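PDB 6QGI: VP5 from Halorubrum pleomorphic virus 2, which probably mediates fusion of the viral envelope with the membrane of its haloarchaeal host. Local coordinates for residues M283-A286 against I287-I291; E491-E494 against Q495-S498. All blocks are in the same frame, centred on the assembly; numbering follows the deposited sequence.

Interaction 1: residues M283-A286 against I287-I291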
loop_
_atom_site.group_PDB
_atom_site.type_symbol
_atom_site.label_atom_id
_atom_site.label_comp_id
_atom_site.label_asym_id
_atom_site.label_seq_id
_atom_site.Cartn_x
_atom_site.Cartn_y
_atom_site.Cartn_z
ATOM N N MET A 283 16.742 3.640 6.981
ATOM C CA MET A 283 15.374 3.820 7.460
ATOM C C MET A 283 14.380 3.108 6.528
ATOM O O MET A 283 14.684 2.873 5.352
ATOM C CB MET A 283 15.014 5.314 7.632
ATOM C CG MET A 283 15.040 6.127 6.346
ATOM S SD MET A 283 14.424 7.815 6.571
ATOM C CE MET A 283 12.762 7.581 6.264
ATOM N N SER A 284 13.198 2.762 7.076
ATOM C CA SER A 284 12.097 2.126 6.357
ATOM C C SER A 284 11.734 2.987 5.133
ATOM O O SER A 284 11.586 4.206 5.252
ATOM C CB SER A 284 10.909 1.923 7.290
ATOM O OG SER A 284 10.509 3.138 7.901
ATOM N N GLN A 285 11.686 2.348 3.951
ATOM C CA GLN A 285 11.517 2.977 2.641
ATOM C C GLN A 285 10.166 3.660 2.391
ATOM O O GLN A 285 10.156 4.703 1.737
ATOM C CB GLN A 285 11.779 1.954 1.526
ATOM C CG GLN A 285 12.220 2.570 0.193
ATOM C CD GLN A 285 13.286 3.628 0.338
ATOM O OE1 GLN A 285 14.366 3.393 0.888
ATOM N NE2 GLN A 285 12.993 4.826 -0.143
ATOM N N ALA A 286 9.044 3.082 2.851
ATOM C CA ALA A 286 7.723 3.666 2.599
ATOM C C ALA A 286 7.594 5.097 3.163
ATOM O O ALA A 286 7.043 5.955 2.468
ATOM C CB ALA A 286 6.625 2.772 3.146
ATOM N N ILE A 287 8.146 5.379 4.370
ATOM C CA ILE A 287 8.074 6.741 4.918
ATOM C C ILE A 287 9.037 7.667 4.131
ATOM O O ILE A 287 8.652 8.795 3.826
ATOM C CB ILE A 287 8.242 6.840 6.466
ATOM C CG1 ILE A 287 8.015 8.288 6.995
ATOM C CG2 ILE A 287 9.566 6.264 6.962
ATOM C CD1 ILE A 287 6.647 8.934 6.685
ATOM N N ALA A 288 10.224 7.157 3.723
ATOM C CA ALA A 288 11.183 7.898 2.895
ATOM C C ALA A 288 10.517 8.323 1.578
ATOM O O ALA A 288 10.636 9.475 1.174
ATOM C CB ALA A 288 12.413 7.043 2.621
ATOM N N ASP A 289 9.744 7.403 0.972
ATOM C CA ASP A 289 8.987 7.604 -0.257
ATOM C C ASP A 289 7.787 8.543 -0.027
ATOM O O ASP A 289 7.511 9.382 -0.886
ATOM C CB ASP A 289 8.526 6.247 -0.829
ATOM C CG ASP A 289 9.635 5.344 -1.365
ATOM O OD1 ASP A 289 10.771 5.843 -1.571
ATOM O OD2 ASP A 289 9.370 4.139 -1.572
ATOM N N LEU A 290 7.096 8.423 1.132
ATOM C CA LEU A 290 5.966 9.289 1.491
ATOM C C LEU A 290 6.416 10.745 1.708
ATOM O O LEU A 290 5.664 11.659 1.366
ATOM C CB LEU A 290 5.220 8.775 2.737
ATOM C CG LEU A 290 4.214 7.625 2.529
ATOM C CD1 LEU A 290 3.677 7.144 3.849
ATOM C CD2 LEU A 290 3.036 8.038 1.636
ATOM N N ILE A 291 7.638 10.958 2.256
ATOM C CA ILE A 291 8.216 12.297 2.458
ATOM C C ILE A 291 8.548 12.870 1.072
ATOM O O ILE A 291 8.226 14.026 0.800
ATOM C CB ILE A 291 9.446 12.275 3.422
ATOM C CG1 ILE A 291 9.007 11.948 4.868
ATOM C CG2 ILE A 291 10.252 13.598 3.385
ATOM C CD1 ILE A 291 10.064 11.247 5.692
#
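Gln-285 with Asp-289 and Met-283 with Ile-287 form a local contact at the start of helix 285-292, whose first turn packs against helices 270-279 and 476-496 and strand 434-439. Gln-285 and Asp-289, one helical turn apart, form its polar side. With CG of Gln-285 anti to the backbone N (chi1 -155°), the bend at the next bond carries the amide forward along the helix, and NE2 donates to OD1 of Asp-289 at 2.8 Å. The carboxylate oxygen lies in the plane of the amide, yet the donor meets it from above the carboxylate plane, with the two flat groups turned 48° apart. Beneath this bridge the backbone repeats the pairing, Asp-289 N donating to Gln-285 O at 2.8 Å. An aspartate suits this buried place because its other oxygen, OD2, forms a salt bridge with Arg-21, so each carboxylate oxygen has a partner. Next along, Leu-290 N is bound to Ala-286 O at 2.8 Å.

The other side of the turn is apolar. Met-283 precedes the helix, and its flexible thioether bends at chi3 (-89°) to bring CE within 3.7 Å of Ala-288 CB, a methyl small enough to let the chain lie close to the backbone. Ser-284 holds the N-cap position but makes no capping bond; its hydroxyl is hydrogen-bonded to Gln-497 instead. Met-283 and Ile-287 cross at about a right angle, CE of Met-283 lying 3.5 Å from CG2 of Ile-287.

Interaction 2: residues E491-E494 against Q495-S498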
loop_
_atom_site.group_PDB
_atom_site.type_symbol
_atom_site.label_atom_id
_atom_site.label_comp_id
_atom_site.label_asym_id
_atom_site.label_seq_id
_atom_site.Cartn_x
_atom_site.Cartn_y
_atom_site.Cartn_z
ATOM N N GLU A 491 16.404 13.316 8.112
ATOM C CA GLU A 491 17.271 13.247 9.295
ATOM C C GLU A 491 16.464 12.913 10.564
ATOM O O GLU A 491 16.918 12.086 11.360
ATOM C CB GLU A 491 18.049 14.554 9.486
ATOM C CG GLU A 491 19.250 14.688 8.559
ATOM C CD GLU A 491 20.009 16.003 8.609
ATOM O OE1 GLU A 491 19.405 17.037 8.977
ATOM O OE2 GLU A 491 21.213 16.000 8.258
ATOM N N LYS A 492 15.253 13.505 10.717
ATOM C CA LYS A 492 14.345 13.269 11.847
ATOM C C LYS A 492 13.964 11.791 11.959
ATOM O O LYS A 492 13.995 11.238 13.063
ATOM C CB LYS A 492 13.072 14.122 11.720
ATOM C CG LYS A 492 13.252 15.583 12.115
ATOM C CD LYS A 492 12.042 16.422 11.725
ATOM C CE LYS A 492 12.289 17.901 11.873
ATOM N NZ LYS A 492 11.039 18.679 11.669
ATOM N N TYR A 493 13.628 11.150 10.819
ATOM C CA TYR A 493 13.254 9.737 10.782
ATOM C C TYR A 493 14.470 8.830 10.918
ATOM O O TYR A 493 14.359 7.775 11.543
ATOM C CB TYR A 493 12.466 9.399 9.514
ATOM C CG TYR A 493 10.988 9.677 9.665
ATOM C CD1 TYR A 493 10.158 8.798 10.353
ATOM C CD2 TYR A 493 10.428 10.852 9.169
ATOM C CE1 TYR A 493 8.805 9.066 10.527
ATOM C CE2 TYR A 493 9.066 11.117 9.310
ATOM C CZ TYR A 493 8.261 10.227 10.005
ATOM O OH TYR A 493 6.920 10.463 10.171
ATOM N N GLU A 494 15.628 9.250 10.367
ATOM C CA GLU A 494 16.893 8.513 10.447
ATOM C C GLU A 494 17.404 8.473 11.890
ATOM O O GLU A 494 18.002 7.477 12.295
ATOM C CB GLU A 494 17.946 9.128 9.515
ATOM C CG GLU A 494 17.736 8.757 8.058
ATOM C CD GLU A 494 18.989 8.707 7.207
ATOM O OE1 GLU A 494 19.841 7.821 7.448
ATOM O OE2 GLU A 494 19.109 9.540 6.279
ATOM N N GLN A 495 17.143 9.545 12.666
ATOM C CA GLN A 495 17.519 9.646 14.077
ATOM C C GLN A 495 16.630 8.742 14.934
ATOM O O GLN A 495 17.144 8.015 15.785
ATOM C CB GLN A 495 17.426 11.103 14.568
ATOM C CG GLN A 495 18.639 11.965 14.208
ATOM C CD GLN A 495 18.328 13.448 14.160
ATOM O OE1 GLN A 495 17.521 13.979 14.938
ATOM N NE2 GLN A 495 18.976 14.157 13.245
ATOM N N SER A 496 15.303 8.773 14.694
ATOM C CA SER A 496 14.316 7.981 15.433
ATOM C C SER A 496 14.427 6.469 15.162
ATOM O O SER A 496 14.098 5.677 16.049
ATOM C CB SER A 496 12.900 8.452 15.111
ATOM O OG SER A 496 12.543 8.195 13.761
ATOM N N GLN A 497 14.888 6.073 13.954
ATOM C CA GLN A 497 14.986 4.665 13.554
ATOM C C GLN A 497 16.349 4.011 13.877
ATOM O O GLN A 497 16.615 2.900 13.405
ATOM C CB GLN A 497 14.656 4.506 12.062
ATOM C CG GLN A 497 13.160 4.636 11.787
ATOM C CD GLN A 497 12.714 4.113 10.445
ATOM O OE1 GLN A 497 13.242 3.134 9.914
ATOM N NE2 GLN A 497 11.692 4.735 9.890
ATOM N N SER A 498 17.177 4.661 14.722
ATOM C CA SER A 498 18.485 4.138 15.138
ATOM C C SER A 498 18.890 4.696 16.501
ATOM O O SER A 498 19.011 5.908 16.665
ATOM C CB SER A 498 19.556 4.449 14.096
ATOM O OG SER A 498 19.647 5.843 13.855
#
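Gln-495 lays its extended side chain back over the carbonyl of Glu-491, CG standing 3.3 Å from Glu-491 O, while its amide NE2 passes 3.9 Å from Glu-491 CB. The same carbonyl accepts the backbone N of Gln-495 at 2.9 Å. A long, flexible, uncharged side chain suits this exposed flank, where it can lie against the helix and still face water.

These residues form the C-terminal end of helix 476-496, where two serines take up backbone carbonyls of the last turn. OG of Ser-496 is placed between its own backbone N and carbonyl carbon (chi1 67°), which turns it back to donate to Tyr-493 O at 2.9 Å. It comes in strongly from the side, with a C=O...OG angle of 109°, whereas Gln-497 N reaches the same Tyr-493 O at 3.0 Å and a much straighter 151°. Both donors lie on the same face of the carbonyl plane. Gln-497 is the first residue to leave helical geometry, and its side-chain amide is held by Ser-284. The buried Tyr-493 ring points from the helix into the fold, where its hydroxyl bonds to Thr-317.

Two residues after Ser-496, Ser-498 OG donates to Glu-494 O at 2.8 Å, nearly in line with the C=O bond. Short hydroxyl side chains thus add a second donor to Tyr-493 O, already bonded to Gln-497 N, and supply a side-chain donor to Glu-494 O.

In the fold
Interaction 1 comes first along the chain, at the start of helix 285-292, and interaction 2 follows some 200 residues later, at the end of helix 476-496. Their centres lie 11 Å apart, and the two helix ends touch directly. Ile-287 and Ile-291 pack against the Tyr-493 ring, with Ile-291 CD1 3.5 Å from Tyr-493 CD2. Beside this apolar seam, Gln-497 NE2 probably donates a hydrogen bond to Ser-284 OG at 2.8 Å. The last modelled helix is thereby fastened to a helix of the N-terminal envelope-protein region, joining parts distant in sequence, with strand 297-299 also bordering Tyr-493.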